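Local coordinates for protein dipeptide Epimerase (Enterococcus faecalis V583, PDB 3JW7) that belongs to the mandelate racemase/muconate lactonizing enzyme family of the enolase superfamily and holds a magnesium ion and a tyrosine at its barrel-type domain, at residues A[185-190]-A[211-216]; A[236-241]-A[258-263]; A[295-300]-A[327-332]. All blocks are in the same frame, centred on the assembly; numbering follows the deposited sequence.

Contact 1 of 3, residues A[185-190]-A[211-216]. With MG (magnesium ion), chain L; TYR (tyrosine), chain J.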
loop_
_atom_site.group_PDB
_atom_site.type_symbol
_atom_site.label_atom_id
_atom_site.label_comp_id
_atom_site.label_asym_id
_atom_site.label_seq_id
_atom_site.Cartn_x
_atom_site.Cartn_y
_atom_site.Cartn_z
ATOM N N LYS A 185 -10.422 -4.166 -16.380
ATOM C CA LYS A 185 -10.549 -4.959 -15.164
ATOM C C LYS A 185 -11.041 -4.063 -14.043
ATOM O O LYS A 185 -10.557 -2.942 -13.880
ATOM C CB LYS A 185 -9.206 -5.575 -14.762
ATOM C CG LYS A 185 -8.668 -6.597 -15.742
ATOM C CD LYS A 185 -7.536 -7.423 -15.131
ATOM C CE LYS A 185 -6.335 -6.568 -14.752
ATOM N NZ LYS A 185 -5.191 -7.395 -14.257
ATOM N N LEU A 186 -12.007 -4.558 -13.278
ATOM C CA LEU A 186 -12.557 -3.797 -12.168
ATOM C C LEU A 186 -12.460 -4.577 -10.861
ATOM O O LEU A 186 -12.974 -5.688 -10.748
ATOM C CB LEU A 186 -14.027 -3.446 -12.429
ATOM C CG LEU A 186 -14.373 -2.651 -13.695
ATOM C CD1 LEU A 186 -15.888 -2.482 -13.784
ATOM C CD2 LEU A 186 -13.679 -1.299 -13.673
ATOM N N ARG A 187 -11.772 -3.999 -9.885
ATOM C CA ARG A 187 -11.659 -4.621 -8.578
ATOM C C ARG A 187 -12.401 -3.672 -7.642
ATOM O O ARG A 187 -12.365 -2.453 -7.834
ATOM C CB ARG A 187 -10.186 -4.800 -8.174
ATOM C CG ARG A 187 -9.322 -3.554 -8.251
ATOM C CD ARG A 187 -7.844 -3.873 -7.981
ATOM N NE ARG A 187 -7.310 -4.895 -8.882
ATOM C CZ ARG A 187 -6.061 -4.915 -9.345
ATOM N NH1 ARG A 187 -5.199 -3.968 -9.004
ATOM N NH2 ARG A 187 -5.666 -5.890 -10.151
ATOM N N LEU A 188 -13.105 -4.230 -6.664
ATOM C CA LEU A 188 -13.891 -3.431 -5.723
ATOM C C LEU A 188 -13.260 -3.417 -4.346
ATOM O O LEU A 188 -12.570 -4.354 -3.969
ATOM C CB LEU A 188 -15.303 -4.003 -5.581
ATOM C CG LEU A 188 -16.075 -4.365 -6.853
ATOM C CD1 LEU A 188 -17.469 -4.833 -6.453
ATOM C CD2 LEU A 188 -16.163 -3.162 -7.791
ATOM N N ASP A 189 -13.524 -2.356 -3.591
ATOM C CA ASP A 189 -12.999 -2.234 -2.237
ATOM C C ASP A 189 -14.074 -1.573 -1.388
ATOM O O ASP A 189 -14.383 -0.398 -1.573
ATOM C CB ASP A 189 -11.733 -1.379 -2.232
ATOM C CG ASP A 189 -11.022 -1.397 -0.889
ATOM O OD1 ASP A 189 -11.663 -1.761 0.123
ATOM O OD2 ASP A 189 -9.828 -1.033 -0.851
ATOM N N ALA A 190 -14.633 -2.334 -0.451
ATOM C CA ALA A 190 -15.697 -1.850 0.420
ATOM C C ALA A 190 -15.200 -1.267 1.734
ATOM O O ALA A 190 -15.982 -0.717 2.503
ATOM C CB ALA A 190 -16.680 -2.981 0.703
ATOM N N ILE A 211 -16.449 -8.953 -12.049
ATOM C CA ILE A 211 -15.644 -8.324 -11.003
ATOM C C ILE A 211 -14.367 -9.133 -10.791
ATOM O O ILE A 211 -14.427 -10.339 -10.575
ATOM C CB ILE A 211 -16.426 -8.270 -9.673
ATOM C CG1 ILE A 211 -17.755 -7.546 -9.890
ATOM C CG2 ILE A 211 -15.597 -7.566 -8.599
ATOM C CD1 ILE A 211 -17.596 -6.113 -10.349
ATOM N N GLU A 212 -13.211 -8.477 -10.844
ATOM C CA GLU A 212 -11.953 -9.195 -10.657
ATOM C C GLU A 212 -11.801 -9.731 -9.236
ATOM O O GLU A 212 -11.458 -10.898 -9.026
ATOM C CB GLU A 212 -10.759 -8.299 -10.984
ATOM C CG GLU A 212 -9.426 -8.951 -10.637
ATOM C CD GLU A 212 -8.275 -7.971 -10.613
ATOM O OE1 GLU A 212 -8.486 -6.817 -10.190
ATOM O OE2 GLU A 212 -7.157 -8.364 -10.999
ATOM N N LEU A 213 -12.058 -8.873 -8.257
ATOM C CA LEU A 213 -11.938 -9.264 -6.865
ATOM C C LEU A 213 -12.612 -8.210 -6.013
ATOM O O LEU A 213 -12.958 -7.134 -6.504
ATOM C CB LEU A 213 -10.454 -9.377 -6.476
ATOM C CG LEU A 213 -9.578 -8.112 -6.538
ATOM C CD1 LEU A 213 -9.808 -7.231 -5.308
ATOM C CD2 LEU A 213 -8.110 -8.524 -6.605
ATOM N N VAL A 214 -12.814 -8.539 -4.742
ATOM C CA VAL A 214 -13.404 -7.616 -3.792
ATOM C C VAL A 214 -12.500 -7.564 -2.570
ATOM O O VAL A 214 -12.164 -8.597 -1.985
ATOM C CB VAL A 214 -14.812 -8.058 -3.346
ATOM C CG1 VAL A 214 -15.376 -7.047 -2.358
ATOM C CG2 VAL A 214 -15.732 -8.185 -4.569
ATOM N N GLU A 215 -12.113 -6.349 -2.200
ATOM C CA GLU A 215 -11.247 -6.109 -1.055
ATOM C C GLU A 215 -12.028 -5.838 0.228
ATOM O O GLU A 215 -13.014 -5.095 0.213
ATOM C CB GLU A 215 -10.367 -4.891 -1.324
ATOM C CG GLU A 215 -8.917 -5.185 -1.581
ATOM C CD GLU A 215 -8.107 -3.916 -1.764
ATOM O OE1 GLU A 215 -8.126 -3.349 -2.872
ATOM O OE2 GLU A 215 -7.461 -3.481 -0.790
ATOM N N GLN A 216 -11.562 -6.445 1.321
ATOM C CA GLN A 216 -12.110 -6.283 2.667
ATOM C C GLN A 216 -13.579 -5.862 2.731
ATOM O O GLN A 216 -13.895 -4.741 3.125
ATOM C CB GLN A 216 -11.263 -5.253 3.420
ATOM C CG GLN A 216 -11.437 -5.245 4.928
ATOM C CD GLN A 216 -10.864 -6.487 5.582
ATOM O OE1 GLN A 216 -9.771 -6.942 5.233
ATOM N NE2 GLN A 216 -11.593 -7.037 6.539
HETATM MG MG MG L . -8.146 -1.731 0.584
HETATM N N TYR J . -5.573 2.855 0.116
HETATM C CA TYR J . -6.345 2.222 1.179
HETATM C C TYR J . -6.906 0.864 0.758
HETATM O O TYR J . -6.212 0.151 -0.001
HETATM C CB TYR J . -7.481 3.150 1.623
HETATM C CG TYR J . -7.030 4.472 2.221
HETATM C CD1 TYR J . -7.683 5.658 1.896
HETATM C CD2 TYR J . -5.986 4.534 3.148
HETATM C CE1 TYR J . -7.318 6.875 2.472
HETATM C CE2 TYR J . -5.611 5.756 3.739
HETATM C CZ TYR J . -6.289 6.919 3.392
HETATM O OH TYR J . -5.962 8.128 3.971
HETATM O OXT TYR J . -8.021 0.523 1.210
HETATM O O HOH W 1 -9.836 -3.587 -4.919
HETATM O O HOH W 2 -9.918 -2.679 1.946
#

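Contact 2 of 3, residues A[236-241]-A[258-263]. With MG (magnesium ion), chain L; TYR (tyrosine), chain J.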
loop_
_atom_site.group_PDB
_atom_site.type_symbol
_atom_site.label_atom_id
_atom_site.label_comp_id
_atom_site.label_asym_id
_atom_site.label_seq_id
_atom_site.Cartn_x
_atom_site.Cartn_y
_atom_site.Cartn_z
ATOM N N THR A 236 -12.942 -13.620 -6.223
ATOM C CA THR A 236 -11.749 -13.549 -5.387
ATOM C C THR A 236 -11.933 -12.519 -4.273
ATOM O O THR A 236 -12.340 -11.393 -4.534
ATOM C CB THR A 236 -10.537 -13.167 -6.243
ATOM O OG1 THR A 236 -10.329 -14.185 -7.233
ATOM C CG2 THR A 236 -9.291 -13.024 -5.386
ATOM N N ILE A 237 -11.648 -12.920 -3.036
ATOM C CA ILE A 237 -11.766 -12.032 -1.878
ATOM C C ILE A 237 -10.366 -11.700 -1.350
ATOM O O ILE A 237 -9.543 -12.594 -1.140
ATOM C CB ILE A 237 -12.603 -12.691 -0.746
ATOM C CG1 ILE A 237 -14.014 -12.999 -1.257
ATOM C CG2 ILE A 237 -12.690 -11.763 0.464
ATOM C CD1 ILE A 237 -14.727 -11.793 -1.862
ATOM N N MET A 238 -10.101 -10.412 -1.149
ATOM C CA MET A 238 -8.801 -9.958 -0.664
ATOM C C MET A 238 -8.893 -9.347 0.723
ATOM O O MET A 238 -9.820 -8.591 1.024
ATOM C CB MET A 238 -8.212 -8.910 -1.618
ATOM C CG MET A 238 -6.810 -8.424 -1.231
ATOM S SD MET A 238 -6.202 -7.111 -2.296
ATOM C CE MET A 238 -5.903 -8.003 -3.810
ATOM N N ALA A 239 -7.935 -9.688 1.576
ATOM C CA ALA A 239 -7.913 -9.121 2.911
ATOM C C ALA A 239 -7.017 -7.898 2.861
ATOM O O ALA A 239 -5.998 -7.904 2.173
ATOM C CB ALA A 239 -7.357 -10.127 3.914
ATOM N N ASP A 240 -7.409 -6.846 3.569
ATOM C CA ASP A 240 -6.589 -5.650 3.648
ATOM C C ASP A 240 -6.452 -5.279 5.115
ATOM O O ASP A 240 -5.482 -5.668 5.759
ATOM C CB ASP A 240 -7.196 -4.483 2.866
ATOM C CG ASP A 240 -6.346 -3.227 2.954
ATOM O OD1 ASP A 240 -5.239 -3.287 3.540
ATOM O OD2 ASP A 240 -6.780 -2.175 2.436
ATOM N N GLU A 241 -7.429 -4.555 5.655
ATOM C CA GLU A 241 -7.357 -4.144 7.054
ATOM C C GLU A 241 -7.272 -5.319 8.027
ATOM O O GLU A 241 -6.819 -5.148 9.157
ATOM C CB GLU A 241 -8.545 -3.242 7.416
ATOM C CG GLU A 241 -8.535 -1.909 6.694
ATOM C CD GLU A 241 -9.450 -1.886 5.488
ATOM O OE1 GLU A 241 -9.402 -2.842 4.683
ATOM O OE2 GLU A 241 -10.211 -0.907 5.348
ATOM N N VAL A 258 -9.112 -15.777 3.309
ATOM C CA VAL A 258 -9.227 -15.071 2.038
ATOM C C VAL A 258 -8.436 -15.737 0.916
ATOM O O VAL A 258 -7.718 -16.717 1.141
ATOM C CB VAL A 258 -8.731 -13.616 2.183
ATOM C CG1 VAL A 258 -9.636 -12.838 3.152
ATOM C CG2 VAL A 258 -7.293 -13.620 2.702
ATOM N N ASP A 259 -8.564 -15.182 -0.290
ATOM C CA ASP A 259 -7.881 -15.700 -1.479
ATOM C C ASP A 259 -6.595 -14.941 -1.820
ATOM O O ASP A 259 -5.656 -15.517 -2.373
ATOM C CB ASP A 259 -8.807 -15.623 -2.696
ATOM C CG ASP A 259 -10.100 -16.383 -2.502
ATOM O OD1 ASP A 259 -10.043 -17.596 -2.219
ATOM O OD2 ASP A 259 -11.172 -15.763 -2.642
ATOM N N VAL A 260 -6.573 -13.647 -1.509
ATOM C CA VAL A 260 -5.430 -12.787 -1.798
ATOM C C VAL A 260 -5.253 -11.816 -0.635
ATOM O O VAL A 260 -6.192 -11.558 0.117
ATOM C CB VAL A 260 -5.665 -11.977 -3.108
ATOM C CG1 VAL A 260 -4.542 -10.975 -3.326
ATOM C CG2 VAL A 260 -5.738 -12.929 -4.302
ATOM N N ILE A 261 -4.050 -11.278 -0.486
ATOM C CA ILE A 261 -3.784 -10.347 0.596
ATOM C C ILE A 261 -3.115 -9.059 0.125
ATOM O O ILE A 261 -2.181 -9.084 -0.669
ATOM C CB ILE A 261 -2.906 -11.007 1.690
ATOM C CG1 ILE A 261 -3.741 -12.023 2.476
ATOM C CG2 ILE A 261 -2.339 -9.933 2.634
ATOM C CD1 ILE A 261 -2.947 -12.838 3.497
ATOM N N ASN A 262 -3.616 -7.937 0.629
ATOM C CA ASN A 262 -3.089 -6.615 0.307
ATOM C C ASN A 262 -1.956 -6.293 1.288
ATOM O O ASN A 262 -2.175 -6.266 2.497
ATOM C CB ASN A 262 -4.209 -5.573 0.450
ATOM C CG ASN A 262 -3.753 -4.153 0.124
ATOM O OD1 ASN A 262 -2.693 -3.708 0.558
ATOM N ND2 ASN A 262 -4.574 -3.431 -0.627
ATOM N N ILE A 263 -0.751 -6.073 0.768
ATOM C CA ILE A 263 0.406 -5.728 1.598
ATOM C C ILE A 263 0.693 -4.231 1.526
ATOM O O ILE A 263 0.768 -3.664 0.438
ATOM C CB ILE A 263 1.694 -6.439 1.121
ATOM C CG1 ILE A 263 1.546 -7.949 1.263
ATOM C CG2 ILE A 263 2.895 -5.924 1.917
ATOM C CD1 ILE A 263 2.747 -8.720 0.746
HETATM MG MG MG L . -8.146 -1.731 0.584
HETATM N N TYR J . -5.573 2.855 0.116
HETATM C CA TYR J . -6.345 2.222 1.179
HETATM C C TYR J . -6.906 0.864 0.758
HETATM O O TYR J . -6.212 0.151 -0.001
HETATM C CB TYR J . -7.481 3.150 1.623
HETATM C CG TYR J . -7.030 4.472 2.221
HETATM C CD1 TYR J . -7.683 5.658 1.896
HETATM C CD2 TYR J . -5.986 4.534 3.148
HETATM C CE1 TYR J . -7.318 6.875 2.472
HETATM C CE2 TYR J . -5.611 5.756 3.739
HETATM C CZ TYR J . -6.289 6.919 3.392
HETATM O OH TYR J . -5.962 8.128 3.971
HETATM O OXT TYR J . -8.021 0.523 1.210
HETATM O O HOH W 2 -9.918 -2.679 1.946
#

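Contact 3 of 3, residues A[295-300]-A[327-332]. With TYR (tyrosine), chain J.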
loop_
_atom_site.group_PDB
_atom_site.type_symbol
_atom_site.label_atom_id
_atom_site.label_comp_id
_atom_site.label_asym_id
_atom_site.label_seq_id
_atom_site.Cartn_x
_atom_site.Cartn_y
_atom_site.Cartn_z
ATOM N N GLU A 295 -1.893 8.890 2.452
ATOM C CA GLU A 295 -0.983 9.783 3.174
ATOM C C GLU A 295 0.476 9.712 2.736
ATOM O O GLU A 295 1.257 10.632 3.007
ATOM C CB GLU A 295 -1.029 9.505 4.681
ATOM C CG GLU A 295 -2.238 10.058 5.401
ATOM C CD GLU A 295 -3.425 9.123 5.373
ATOM O OE1 GLU A 295 -3.369 8.094 4.670
ATOM O OE2 GLU A 295 -4.422 9.424 6.055
ATOM N N GLU A 296 0.866 8.627 2.080
ATOM C CA GLU A 296 2.256 8.533 1.668
ATOM C C GLU A 296 2.499 9.156 0.308
ATOM O O GLU A 296 1.563 9.436 -0.439
ATOM C CB GLU A 296 2.758 7.086 1.725
ATOM C CG GLU A 296 1.966 6.053 0.970
ATOM C CD GLU A 296 2.358 4.647 1.406
ATOM O OE1 GLU A 296 3.573 4.373 1.500
ATOM O OE2 GLU A 296 1.461 3.820 1.659
ATOM N N THR A 297 3.767 9.392 0.001
ATOM C CA THR A 297 4.125 10.047 -1.242
ATOM C C THR A 297 5.241 9.345 -1.997
ATOM O O THR A 297 5.381 8.126 -1.920
ATOM C CB THR A 297 4.505 11.527 -0.969
ATOM O OG1 THR A 297 5.684 11.592 -0.154
ATOM C CG2 THR A 297 3.364 12.228 -0.223
ATOM N N THR A 298 6.032 10.124 -2.726
ATOM C CA THR A 298 7.121 9.585 -3.536
ATOM C C THR A 298 7.953 8.472 -2.900
ATOM O O THR A 298 8.140 7.412 -3.487
ATOM C CB THR A 298 8.078 10.712 -3.966
ATOM O OG1 THR A 298 7.312 11.820 -4.448
ATOM C CG2 THR A 298 9.001 10.227 -5.083
ATOM N N ILE A 299 8.466 8.711 -1.700
ATOM C CA ILE A 299 9.306 7.715 -1.051
ATOM C C ILE A 299 8.601 6.394 -0.770
ATOM O O ILE A 299 9.086 5.331 -1.168
ATOM C CB ILE A 299 9.899 8.283 0.254
ATOM C CG1 ILE A 299 10.787 9.484 -0.083
ATOM C CG2 ILE A 299 10.734 7.224 0.968
ATOM C CD1 ILE A 299 11.170 10.333 1.115
ATOM N N GLY A 300 7.459 6.458 -0.091
ATOM C CA GLY A 300 6.732 5.242 0.229
ATOM C C GLY A 300 6.333 4.457 -1.005
ATOM O O GLY A 300 6.480 3.233 -1.056
ATOM N N THR A 327 2.109 18.378 -5.072
ATOM C CA THR A 327 3.550 18.484 -5.298
ATOM C C THR A 327 4.329 17.266 -4.797
ATOM O O THR A 327 3.829 16.491 -3.982
ATOM C CB THR A 327 4.118 19.728 -4.592
ATOM O OG1 THR A 327 5.498 19.894 -4.941
ATOM C CG2 THR A 327 4.010 19.570 -3.086
ATOM N N ALA A 328 5.554 17.112 -5.299
ATOM C CA ALA A 328 6.439 16.020 -4.908
ATOM C C ALA A 328 7.420 16.560 -3.865
ATOM O O ALA A 328 8.079 17.575 -4.088
ATOM C CB ALA A 328 7.202 15.496 -6.127
ATOM N N PRO A 329 7.538 15.882 -2.715
ATOM C CA PRO A 329 8.442 16.322 -1.648
ATOM C C PRO A 329 9.922 16.060 -1.895
ATOM O O PRO A 329 10.784 16.609 -1.201
ATOM C CB PRO A 329 7.928 15.554 -0.440
ATOM C CG PRO A 329 7.542 14.237 -1.052
ATOM C CD PRO A 329 6.806 14.666 -2.313
ATOM N N VAL A 330 10.221 15.235 -2.890
ATOM C CA VAL A 330 11.599 14.886 -3.178
ATOM C C VAL A 330 11.817 14.731 -4.686
ATOM O O VAL A 330 10.867 14.789 -5.462
ATOM C CB VAL A 330 11.942 13.575 -2.455
ATOM C CG1 VAL A 330 11.241 12.406 -3.135
ATOM C CG2 VAL A 330 13.421 13.388 -2.395
ATOM N N THR A 331 13.066 14.529 -5.094
ATOM C CA THR A 331 13.396 14.365 -6.511
ATOM C C THR A 331 13.620 12.897 -6.865
ATOM O O THR A 331 14.138 12.120 -6.056
ATOM C CB THR A 331 14.653 15.188 -6.870
ATOM O OG1 THR A 331 14.376 16.581 -6.663
ATOM C CG2 THR A 331 15.058 14.968 -8.325
ATOM N N GLY A 332 13.209 12.516 -8.073
ATOM C CA GLY A 332 13.372 11.145 -8.520
ATOM C C GLY A 332 12.270 10.223 -8.022
ATOM O O GLY A 332 11.277 10.675 -7.450
HETATM N N TYR J . -5.573 2.855 0.116
HETATM C CA TYR J . -6.345 2.222 1.179
HETATM C C TYR J . -6.906 0.864 0.758
HETATM O O TYR J . -6.212 0.151 -0.001
HETATM C CB TYR J . -7.481 3.150 1.623
HETATM C CG TYR J . -7.030 4.472 2.221
HETATM C CD1 TYR J . -7.683 5.658 1.896
HETATM C CD2 TYR J . -5.986 4.534 3.148
HETATM C CE1 TYR J . -7.318 6.875 2.472
HETATM C CE2 TYR J . -5.611 5.756 3.739
HETATM C CZ TYR J . -6.289 6.919 3.392
HETATM O OH TYR J . -5.962 8.128 3.971
HETATM O OXT TYR J . -8.021 0.523 1.210
#

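Contact 1 of 3, residues A[185-190]-A[211-216]
L188 is tied to the neighbouring strand through both of its backbone polar atoms: its N donates to O of L213 at 2.9 Å, and its O accepts from N of E215 at 2.7 Å. These parallel strands, 185-189 and 211-215, belong with helix 196-205 to one beta-alpha-beta unit of the TIM-barrel-like domain of the enolase superfamily. The middle of the contact is tight and apolar on the outward face. There the L188 side chain crosses that of I211 at about a right angle, CG resting on I211 CG2 at 3.7 Å, while V173 of helix 166-180 touches both.

Toward the N-terminal ends the contact opens to solvent at K185. Here a salt bridge does much of the work. R187 turns side-on to E212: NE and NH2 both bond to OE1, NE at 2.6 Å, and NH2 also reaches OE2. Guanidinium and carboxylate are nearly coplanar, their planes 17° apart, an alignment that fixes both groups against rotation. With chi1 at 53°, the R187 chain sets off between its own N and carbonyl carbon and then runs alongside E212, pointing the same way. R316 shares E212 OE2, D132 takes NH1 of R187, and K185 NZ adds only a long salt bridge to the same carboxylate.

At the C-terminal ends, D189 and E215 lie on the inner face and turn their carboxylates, 38° apart in plane, to one magnesium ion, D189 through OD2 and E215 through OE2; D240 is the third protein ligand. K161 bonds to D189 OD2, and K159 forms a salt bridge with E215 OE1. A water on the metal donates to D189 OD1 at 2.7 Å.

Contact 2 of 3, residues A[236-241]-A[258-263]
The methyl of A239 sits over the two branches of V258, with CB 3.6 Å from V258 CG1. On the other face, toward the barrel interior, M238 reaches across V260. Its CG stands anti to the backbone N (chi1 -177°), and the chain bends at its last torsion to press CE on V260 CG1 at 3.3 Å, closer than usual van der Waals contact; SD lies over CB of N262. Around this core run the backbone bonds of two parallel strands, 236-239 and 260-263, joined through helix 246-255 as a beta-alpha-beta unit of the TIM-barrel-like domain. A239 O takes N of N262 at 2.8 Å.

At the N-terminal edge, I237 is gripped from two directions. Its O accepts from N of both D259 and V260, and its N donates to OD2 of D259 through the anti lone pair of that oxygen. The opposite end carries D240 and N262, which lie side by side with carboxylate and amide stacked, their planes 6° apart. D240 OD2 binds the magnesium ion at 2.3 Å, K264 and K267 hold OD1, and N262 ND2 bonds to the metal ligand E215. The amide's place is consistent with a second-shell role, bonded to one ligand while lying flat against another.

Contact 3 of 3, residues A[295-300]-A[327-332]
T297 OG1 touches the ring of P329, whose CG lies 3.4 Å away, and is also hydrogen-bonded to the carboxylate of E47. T297 stands at the N-cap position of helix 298-310 in the TIM-barrel-like domain, although its own side chain makes no capping bond. E47, on strand 43-48 of the three-stranded antiparallel sheet in the N-terminal part of the chain, instead bonds through its other oxygen to N of G300. One carboxylate thus steadies the threonine and the first helical turn together, and its negative charge is probably favourable beside a helix start.

Segment 327-332, an irregular stretch between strands 314-317 and 341-343, lies against this turn with no hydrogen bond across. Its proline is turned to the threonines: CD of P329 comes to 3.6 Å from T298 OG1, which also lies near the methyl of A328. The ring further touches I13 and S11 on strand 3-21, so the loop packs on both the helix start and the sheet.

Farther along, V330 meets T298 with one branch. Its CG1, held between the backbone N and the carbonyl carbon at chi1 72°, touches both CB and CG2 of T298 at 3.7 Å and comes within 4.2 Å of CG1 of I299. The T298 methyl also packs on G332 O. I299 and V330 both reach Y45, which brings the N-terminal sheet to this side too.

E295 takes no part in that packing and looks instead to the pocket, where a bound tyrosine extends its phenol toward it. With the chain bent at chi2 (87°), the carboxylate meets that group, and the tyrosine OH donates to E295 OE1 at 2.7 Å.

How the contacts relate
Contacts 1 and 2 are adjoining parts of one barrel wall, their centres about 10 Å apart, since strands 211-215 and 236-239 are neighbours: M238 N lies 2.9 Å from V214 O, a probable hydrogen bond. Together they supply the three protein carboxylates on the magnesium ion, D189 and E215 from contact 1 and D240 from contact 2, and share a metal-bound water. Contact 3 lies on the opposite side of the chain's centre, about 27 Å from contact 1 and 26 Å from contact 2, centre to centre. The bound tyrosine links the two sites: its carboxylate meets the metal, its hydroxyl E295 of segment 295-300.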